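Local coordinates for malonate decarboxylase subunit alpha (PDB 6MPR), which probably serves as the acyl-carrier-protein transferase component of malonate decarboxylase, the complex that converts malonate to acetate and carbon dioxide, at residues Gly256-His261 against Lys293-Trp298; Pro308-Gly313 against Asp336-Gly341. One frame throughout, in Å; residues are numbered along the deposited sequence.

Both interactions lie on the same side of the chain's centre, each centred about 21 Å from it, and they follow one another along the chain: interaction 1 closes with strand 297-299, and the next helix, 307-311, opens interaction 2. Their centres are about 17 Å apart and their nearest atoms about 6 Å, without touching. Interaction 1 packs helix 244-261 against the approach to strand 297-299 beside the mixed sheet of the chain. Interaction 2 sets the end of helix 307-311 against the loop between helices 328-332 and 350-359, beside the second subunit. Val315, just before strand 317-319, touches Trp298 of 293-298 and Ala309 and Ile310 of 308-313.

Interaction 1. Residues Gly256-His261 against Lys293-Trp298; sequences GIYEKH and KICRNW
Tyr258, on helix 244-261, packs against Ile294 and Cys295 of the loop that enters strand 297-299 of the mixed eight-stranded sheet. The closest approach is a sulfur-aromatic one: Cys295 SG lies 3.3 Å from Tyr258 CD2 and stands oblique to the ring, 50° off the normal through its centroid. Ile294 meets the base of the tyrosine side chain. Its CD1 reaches Tyr258 CB at 4.0 Å, while its CG2 lies 3.7 Å from Tyr258 O, so the two ends of this branched side chain meet the tyrosine stem and the helix backbone respectively. The Ile294 chi1 of 63°, with CG1 between the backbone N and the carbonyl carbon, turns the CG1-CD1 arm to Tyr258 CB and CG2 to Tyr258 O. The contact is by van der Waals packing, with no hydrogen bond across it, and the aliphatic and sulfur groups are buried.

The polar end of Tyr258 is satisfied farther on, where its OH bonds to His268 NE2, and its side chain also touches Leu363 and Ile365 of strand 363-366. Leu266 of the neighbouring strand 265-268 touches Tyr258, Cys295 and Trp298 alike, joining the helix and the loop through one strand. At the margin of the contact Glu259 pairs with Arg255 in a salt bridge. Cys295 has positive phi; backbone hydrogen bonds join it to Val263, and Arg296 and Asn297 to Gln264, which ties the loop to the approach of strand 265-268. The indole bonds back onto the loop: Trp298 NE1 donates to Cys295 O at 2.8 Å, from above the carbonyl plane, with an N-H...O angle of 141°.

Interaction 2. Residues Pro308-Gly313 against Asp336-Gly341; sequences PAIETG and DVFFTG
Ile310, near the C-terminal end of helix 307-311, meets Val337 and Phe338 of the loop after helix 328-332 through apolar contacts alone. Ile310 CD1 approaches the far end of the Phe338 ring obliquely, 3.7 Å from CZ. The Ile310 and Phe338 side chains as a whole cross at about a right angle. The other branch, Ile310 CG2, is anti to its backbone N and lies 4.3 Å from Val337 CG2. Within its own segment, Val337 CG1 also lies over one face of the Phe338 ring, toward its rim. Trp20 of the second subunit packs on both Ile310 and Val337, placing the contact beside the dimer interface.

Hydrogen bonds act within the helical segment and end the helix. Pro308 O accepts from Thr312 N at 3.0 Å and from Thr312 OG1 at 2.8 Å, the two donors reaching it from opposite faces of its plane. Gly313, with positive phi, completes a Schellman motif, its N bonded to Ile310 O.

With no polar bond crossing between these segments to set a direction, their attachment here probably rests on the burial of apolar groups.

Interaction 1. Residues Gly256-His261 against Lys293-Trp298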
ATOM      1  N   GLY A 256     -22.173  -4.814 -19.360  1.00 17.68           N
ATOM      2  CA  GLY A 256     -21.444  -3.745 -20.008  1.00 14.75           C
ATOM      3  C   GLY A 256     -20.077  -3.420 -19.442  1.00 17.77           C
ATOM      4  O   GLY A 256     -19.352  -2.639 -20.059  1.00 14.37           O
ATOM      5  N   ILE A 257     -19.717  -3.970 -18.280  1.00 13.52           N
ATOM      6  CA  ILE A 257     -18.403  -3.717 -17.692  1.00 13.00           C
ATOM      7  C   ILE A 257     -17.678  -5.020 -17.356  1.00 12.65           C
ATOM      8  O   ILE A 257     -16.575  -5.277 -17.860  1.00 13.04           O
ATOM      9  CB  ILE A 257     -18.517  -2.824 -16.441  1.00 12.56           C
ATOM     10  CG1 ILE A 257     -19.322  -1.542 -16.747  1.00 14.57           C
ATOM     11  CG2 ILE A 257     -17.113  -2.452 -15.948  1.00 17.01           C
ATOM     12  CD1 ILE A 257     -19.432  -0.571 -15.559  1.00 15.66           C
ATOM     13  N   TYR A 258     -18.271  -5.848 -16.490  1.00 12.38           N
ATOM     14  CA  TYR A 258     -17.562  -7.038 -16.016  1.00 12.07           C
ATOM     15  C   TYR A 258     -17.328  -8.021 -17.155  1.00 12.53           C
ATOM     16  O   TYR A 258     -16.201  -8.489 -17.371  1.00 13.16           O
ATOM     17  CB  TYR A 258     -18.331  -7.743 -14.893  1.00 12.08           C
ATOM     18  CG  TYR A 258     -18.497  -6.974 -13.592  1.00 13.09           C
ATOM     19  CD1 TYR A 258     -17.961  -5.700 -13.422  1.00 14.32           C
ATOM     20  CD2 TYR A 258     -19.191  -7.543 -12.528  1.00 11.15           C
ATOM     21  CE1 TYR A 258     -18.129  -5.014 -12.212  1.00 10.79           C
ATOM     22  CE2 TYR A 258     -19.347  -6.874 -11.335  1.00 12.93           C
ATOM     23  CZ  TYR A 258     -18.822  -5.616 -11.185  1.00 11.69           C
ATOM     24  OH  TYR A 258     -19.012  -4.974  -9.993  1.00 10.46           O
ATOM     25  N   GLU A 259     -18.389  -8.345 -17.890  1.00 13.04           N
ATOM     26  CA  GLU A 259     -18.253  -9.227 -19.042  1.00 13.57           C
ATOM     27  C   GLU A 259     -17.403  -8.577 -20.132  1.00 13.90           C
ATOM     28  O   GLU A 259     -16.513  -9.214 -20.705  1.00 14.10           O
ATOM     29  CB  GLU A 259     -19.632  -9.586 -19.589  1.00 14.11           C
ATOM     30  CG  GLU A 259     -19.563 -10.645 -20.690  1.00 17.47           C
ATOM     31  CD  GLU A 259     -20.916 -11.009 -21.270  1.00 19.52           C
ATOM     32  OE1 GLU A 259     -21.942 -10.408 -20.879  1.00 24.94           O
ATOM     33  OE2 GLU A 259     -20.948 -11.911 -22.126  1.00 25.89           O
ATOM     34  N   LYS A 260     -17.672  -7.302 -20.426  1.00 17.99           N
ATOM     35  CA  LYS A 260     -17.016  -6.625 -21.543  1.00 18.46           C
ATOM     36  C   LYS A 260     -15.503  -6.651 -21.404  1.00 16.76           C
ATOM     37  O   LYS A 260     -14.780  -6.868 -22.385  1.00 14.94           O
ATOM     38  CB  LYS A 260     -17.507  -5.173 -21.636  1.00 14.63           C
ATOM     39  CG  LYS A 260     -16.834  -4.364 -22.758  1.00 15.41           C
ATOM     40  CD  LYS A 260     -17.372  -2.938 -22.818  1.00 16.02           C
ATOM     41  CE  LYS A 260     -16.631  -2.120 -23.873  1.00 24.73           C
ATOM     42  NZ  LYS A 260     -17.009  -2.520 -25.258  1.00 32.94           N
ATOM     43  N   HIS A 261     -15.003  -6.420 -20.190  1.00 13.56           N
ATOM     44  CA  HIS A 261     -13.573  -6.304 -19.951  1.00 16.94           C
ATOM     45  C   HIS A 261     -12.975  -7.511 -19.250  1.00 13.71           C
ATOM     46  O   HIS A 261     -11.790  -7.473 -18.896  1.00 17.05           O
ATOM     47  CB  HIS A 261     -13.286  -5.046 -19.130  1.00 12.91           C
ATOM     48  CG  HIS A 261     -13.826  -3.799 -19.748  1.00 13.30           C
ATOM     49  ND1 HIS A 261     -13.306  -3.264 -20.904  1.00 14.81           N
ATOM     50  CD2 HIS A 261     -14.844  -2.986 -19.380  1.00 13.28           C
ATOM     51  CE1 HIS A 261     -13.979  -2.171 -21.225  1.00 18.04           C
ATOM     52  NE2 HIS A 261     -14.914  -1.978 -20.313  1.00 16.00           N
ATOM     53  N   LYS A 293     -15.982 -17.122 -15.132  1.00 16.40           N
ATOM     54  CA  LYS A 293     -15.347 -16.266 -16.127  1.00 13.85           C
ATOM     55  C   LYS A 293     -15.162 -14.838 -15.656  1.00 18.81           C
ATOM     56  O   LYS A 293     -14.414 -14.092 -16.297  1.00 22.40           O
ATOM     57  CB  LYS A 293     -16.176 -16.226 -17.417  1.00 17.09           C
ATOM     58  CG  LYS A 293     -16.338 -17.583 -18.062  1.00 19.19           C
ATOM     59  CD  LYS A 293     -17.133 -17.484 -19.347  1.00 19.53           C
ATOM     60  CE  LYS A 293     -17.549 -18.868 -19.816  1.00 28.10           C
ATOM     61  NZ  LYS A 293     -18.615 -18.757 -20.850  1.00 34.81           N
ATOM     62  N   ILE A 294     -15.874 -14.432 -14.599  1.00 15.29           N
ATOM     63  CA  ILE A 294     -15.796 -13.089 -14.034  1.00 13.40           C
ATOM     64  C   ILE A 294     -15.971 -13.192 -12.524  1.00 15.61           C
ATOM     65  O   ILE A 294     -16.579 -14.130 -12.004  1.00 18.44           O
ATOM     66  CB  ILE A 294     -16.847 -12.109 -14.602  1.00 14.42           C
ATOM     67  CG1 ILE A 294     -18.265 -12.585 -14.257  1.00 13.64           C
ATOM     68  CG2 ILE A 294     -16.702 -11.963 -16.132  1.00 16.67           C
ATOM     69  CD1 ILE A 294     -19.342 -11.564 -14.548  1.00 13.37           C
ATOM     70  N   CYS A 295     -15.432 -12.199 -11.823  1.00 13.16           N
ATOM     71  CA  CYS A 295     -15.732 -11.984 -10.405  1.00 15.18           C
ATOM     72  C   CYS A 295     -15.323 -13.173  -9.537  1.00 12.55           C
ATOM     73  O   CYS A 295     -16.074 -13.613  -8.658  1.00 11.69           O
ATOM     74  CB  CYS A 295     -17.217 -11.670 -10.205  1.00 14.87           C
ATOM     75  SG  CYS A 295     -17.826 -10.244 -11.145  1.00 16.56           S
ATOM     76  N   ARG A 296     -14.095 -13.650  -9.740  1.00 11.41           N
ATOM     77  CA  ARG A 296     -13.593 -14.808  -9.003  1.00 12.02           C
ATOM     78  C   ARG A 296     -12.947 -14.436  -7.673  1.00 12.79           C
ATOM     79  O   ARG A 296     -13.179 -15.110  -6.659  1.00 13.90           O
ATOM     80  CB  ARG A 296     -12.597 -15.574  -9.866  1.00 15.00           C
ATOM     81  CG  ARG A 296     -13.241 -16.169 -11.103  1.00 19.57           C
ATOM     82  CD  ARG A 296     -12.320 -17.162 -11.781  1.00 33.14           C
ATOM     83  NE  ARG A 296     -11.193 -16.492 -12.410  1.00 44.85           N
ATOM     84  CZ  ARG A 296      -9.925 -16.652 -12.052  1.00 50.85           C
ATOM     85  NH1 ARG A 296      -9.611 -17.485 -11.065  1.00 54.69           N
ATOM     86  NH2 ARG A 296      -8.970 -15.985 -12.691  1.00 46.04           N
ATOM     87  N   ASN A 297     -12.158 -13.371  -7.641  1.00 11.50           N
ATOM     88  CA  ASN A 297     -11.327 -13.046  -6.486  1.00 10.12           C
ATOM     89  C   ASN A 297     -11.684 -11.666  -5.963  1.00 12.52           C
ATOM     90  O   ASN A 297     -11.697 -10.695  -6.722  1.00 11.67           O
ATOM     91  CB  ASN A 297      -9.852 -13.128  -6.875  1.00 11.16           C
ATOM     92  CG  ASN A 297      -9.519 -14.440  -7.538  1.00 15.72           C
ATOM     93  OD1 ASN A 297      -9.594 -15.495  -6.909  1.00 19.34           O
ATOM     94  ND2 ASN A 297      -9.165 -14.390  -8.818  1.00 13.82           N
ATOM     95  N   TRP A 298     -11.967 -11.574  -4.666  1.00  9.55           N
ATOM     96  CA  TRP A 298     -12.520 -10.358  -4.104  1.00 10.89           C
ATOM     97  C   TRP A 298     -11.667  -9.801  -2.967  1.00 10.15           C
ATOM     98  O   TRP A 298     -11.059 -10.548  -2.189  1.00 10.19           O
ATOM     99  CB  TRP A 298     -13.938 -10.620  -3.581  1.00  9.26           C
ATOM    100  CG  TRP A 298     -14.933 -11.071  -4.624  1.00  9.21           C
ATOM    101  CD1 TRP A 298     -14.946 -12.264  -5.311  1.00 10.64           C
ATOM    102  CD2 TRP A 298     -16.079 -10.347  -5.057  1.00  8.88           C
ATOM    103  NE1 TRP A 298     -16.030 -12.309  -6.158  1.00 12.76           N
ATOM    104  CE2 TRP A 298     -16.750 -11.149  -6.010  1.00 11.64           C
ATOM    105  CE3 TRP A 298     -16.612  -9.092  -4.732  1.00 12.90           C
ATOM    106  CZ2 TRP A 298     -17.925 -10.734  -6.639  1.00 11.30           C
ATOM    107  CZ3 TRP A 298     -17.777  -8.682  -5.363  1.00 11.13           C
ATOM    108  CH2 TRP A 298     -18.425  -9.507  -6.302  1.00 11.39           C
TER

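Interaction 2. Residues Pro308-Gly313 against Asp336-Gly341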
ATOM      1  N   PRO A 308     -25.260 -16.033  -1.811  1.00 13.64           N
ATOM      2  CA  PRO A 308     -25.664 -16.863  -2.961  1.00 12.92           C
ATOM      3  C   PRO A 308     -24.555 -17.028  -3.999  1.00 12.40           C
ATOM      4  O   PRO A 308     -24.383 -18.122  -4.554  1.00 14.25           O
ATOM      5  CB  PRO A 308     -26.887 -16.113  -3.513  1.00 13.01           C
ATOM      6  CG  PRO A 308     -27.446 -15.409  -2.314  1.00 12.98           C
ATOM      7  CD  PRO A 308     -26.220 -14.934  -1.577  1.00 13.14           C
ATOM      8  N   ALA A 309     -23.787 -15.971  -4.268  1.00 11.87           N
ATOM      9  CA  ALA A 309     -22.657 -16.071  -5.190  1.00 14.63           C
ATOM     10  C   ALA A 309     -21.579 -17.024  -4.671  1.00 14.96           C
ATOM     11  O   ALA A 309     -20.909 -17.692  -5.466  1.00 13.33           O
ATOM     12  CB  ALA A 309     -22.060 -14.678  -5.435  1.00 13.97           C
ATOM     13  N   ILE A 310     -21.359 -17.071  -3.349  1.00 11.29           N
ATOM     14  CA  ILE A 310     -20.433 -18.061  -2.805  1.00 11.29           C
ATOM     15  C   ILE A 310     -21.011 -19.460  -2.952  1.00 11.93           C
ATOM     16  O   ILE A 310     -20.335 -20.383  -3.416  1.00 14.41           O
ATOM     17  CB  ILE A 310     -20.122 -17.768  -1.331  1.00 11.56           C
ATOM     18  CG1 ILE A 310     -19.423 -16.419  -1.185  1.00 11.09           C
ATOM     19  CG2 ILE A 310     -19.259 -18.884  -0.743  1.00 12.87           C
ATOM     20  CD1 ILE A 310     -19.346 -15.970   0.266  1.00 13.17           C
ATOM     21  N   GLU A 311     -22.272 -19.640  -2.549  1.00 13.03           N
ATOM     22  CA  GLU A 311     -22.845 -20.985  -2.516  1.00 15.09           C
ATOM     23  C   GLU A 311     -22.942 -21.602  -3.901  1.00 18.82           C
ATOM     24  O   GLU A 311     -22.874 -22.833  -4.031  1.00 14.81           O
ATOM     25  CB  GLU A 311     -24.226 -20.958  -1.860  1.00 17.85           C
ATOM     26  CG  GLU A 311     -24.201 -20.577  -0.385  1.00 18.10           C
ATOM     27  CD  GLU A 311     -23.317 -21.504   0.435  1.00 15.45           C
ATOM     28  OE1 GLU A 311     -23.630 -22.706   0.520  1.00 17.22           O
ATOM     29  OE2 GLU A 311     -22.294 -21.029   0.976  1.00 21.10           O
ATOM     30  N   THR A 312     -23.132 -20.784  -4.941  1.00 13.27           N
ATOM     31  CA  THR A 312     -23.244 -21.328  -6.292  1.00 16.85           C
ATOM     32  C   THR A 312     -21.910 -21.426  -7.013  1.00 15.45           C
ATOM     33  O   THR A 312     -21.893 -21.798  -8.194  1.00 21.49           O
ATOM     34  CB  THR A 312     -24.210 -20.496  -7.145  1.00 18.22           C
ATOM     35  OG1 THR A 312     -23.846 -19.110  -7.066  1.00 15.56           O
ATOM     36  CG2 THR A 312     -25.650 -20.671  -6.665  1.00 14.34           C
ATOM     37  N   GLY A 313     -20.802 -21.106  -6.350  1.00 15.74           N
ATOM     38  CA  GLY A 313     -19.483 -21.349  -6.914  1.00 20.89           C
ATOM     39  C   GLY A 313     -18.878 -20.219  -7.720  1.00 16.92           C
ATOM     40  O   GLY A 313     -17.873 -20.450  -8.402  1.00 16.10           O
ATOM     41  N   ASP A 336     -12.345 -22.612   2.466  1.00 11.91           N
ATOM     42  CA  ASP A 336     -11.760 -22.624   1.124  1.00 12.71           C
ATOM     43  C   ASP A 336     -11.816 -21.255   0.452  1.00 12.53           C
ATOM     44  O   ASP A 336     -10.989 -20.970  -0.423  1.00 14.86           O
ATOM     45  CB  ASP A 336     -12.455 -23.669   0.243  1.00 12.03           C
ATOM     46  CG  ASP A 336     -11.951 -25.073   0.513  1.00 16.31           C
ATOM     47  OD1 ASP A 336     -10.875 -25.187   1.132  1.00 13.06           O
ATOM     48  OD2 ASP A 336     -12.616 -26.063   0.117  1.00 15.22           O
ATOM     49  N   VAL A 337     -12.752 -20.405   0.853  1.00 11.12           N
ATOM     50  CA  VAL A 337     -12.980 -19.110   0.224  1.00 10.07           C
ATOM     51  C   VAL A 337     -12.310 -17.983   0.996  1.00  9.55           C
ATOM     52  O   VAL A 337     -11.664 -17.126   0.399  1.00 10.13           O
ATOM     53  CB  VAL A 337     -14.495 -18.860   0.080  1.00 12.32           C
ATOM     54  CG1 VAL A 337     -14.755 -17.460  -0.459  1.00 13.62           C
ATOM     55  CG2 VAL A 337     -15.076 -19.926  -0.850  1.00 12.14           C
ATOM     56  N   PHE A 338     -12.455 -17.974   2.321  1.00  9.59           N
ATOM     57  CA  PHE A 338     -11.988 -16.891   3.182  1.00 10.23           C
ATOM     58  C   PHE A 338     -10.611 -17.204   3.765  1.00  9.05           C
ATOM     59  O   PHE A 338     -10.120 -18.333   3.691  1.00 11.20           O
ATOM     60  CB  PHE A 338     -12.998 -16.634   4.315  1.00  9.49           C
ATOM     61  CG  PHE A 338     -14.344 -16.130   3.830  1.00  9.06           C
ATOM     62  CD1 PHE A 338     -14.535 -14.780   3.573  1.00  9.71           C
ATOM     63  CD2 PHE A 338     -15.393 -17.008   3.616  1.00 10.59           C
ATOM     64  CE1 PHE A 338     -15.748 -14.300   3.113  1.00 11.38           C
ATOM     65  CE2 PHE A 338     -16.631 -16.537   3.143  1.00 10.84           C
ATOM     66  CZ  PHE A 338     -16.800 -15.178   2.892  1.00 10.52           C
ATOM     67  N   PHE A 339      -9.986 -16.180   4.361  1.00 10.22           N
ATOM     68  CA  PHE A 339      -8.707 -16.348   5.044  1.00 10.01           C
ATOM     69  C   PHE A 339      -8.986 -16.570   6.532  1.00 12.56           C
ATOM     70  O   PHE A 339      -9.437 -15.659   7.232  1.00 13.19           O
ATOM     71  CB  PHE A 339      -7.800 -15.137   4.808  1.00  8.50           C
ATOM     72  CG  PHE A 339      -7.242 -15.070   3.400  1.00  8.69           C
ATOM     73  CD1 PHE A 339      -8.012 -14.561   2.359  1.00 11.73           C
ATOM     74  CD2 PHE A 339      -5.963 -15.552   3.115  1.00 10.13           C
ATOM     75  CE1 PHE A 339      -7.513 -14.510   1.051  1.00 11.27           C
ATOM     76  CE2 PHE A 339      -5.448 -15.494   1.812  1.00  9.86           C
ATOM     77  CZ  PHE A 339      -6.232 -14.967   0.780  1.00 11.31           C
ATOM     78  N   THR A 340      -8.718 -17.779   7.012  1.00 10.17           N
ATOM     79  CA  THR A 340      -9.052 -18.159   8.378  1.00 10.76           C
ATOM     80  C   THR A 340      -7.824 -18.763   9.039  1.00 12.69           C
ATOM     81  O   THR A 340      -6.979 -19.373   8.376  1.00 17.24           O
ATOM     82  CB  THR A 340     -10.205 -19.170   8.424  1.00 13.47           C
ATOM     83  OG1 THR A 340      -9.814 -20.374   7.763  1.00 14.52           O
ATOM     84  CG2 THR A 340     -11.465 -18.588   7.774  1.00 13.68           C
ATOM     85  N   GLY A 341      -7.716 -18.564  10.348  1.00 13.38           N
ATOM     86  CA  GLY A 341      -6.597 -19.111  11.076  1.00 16.44           C
ATOM     87  C   GLY A 341      -6.753 -20.589  11.329  1.00 17.67           C
ATOM     88  O   GLY A 341      -7.823 -21.176  11.144  1.00 15.64           O
TER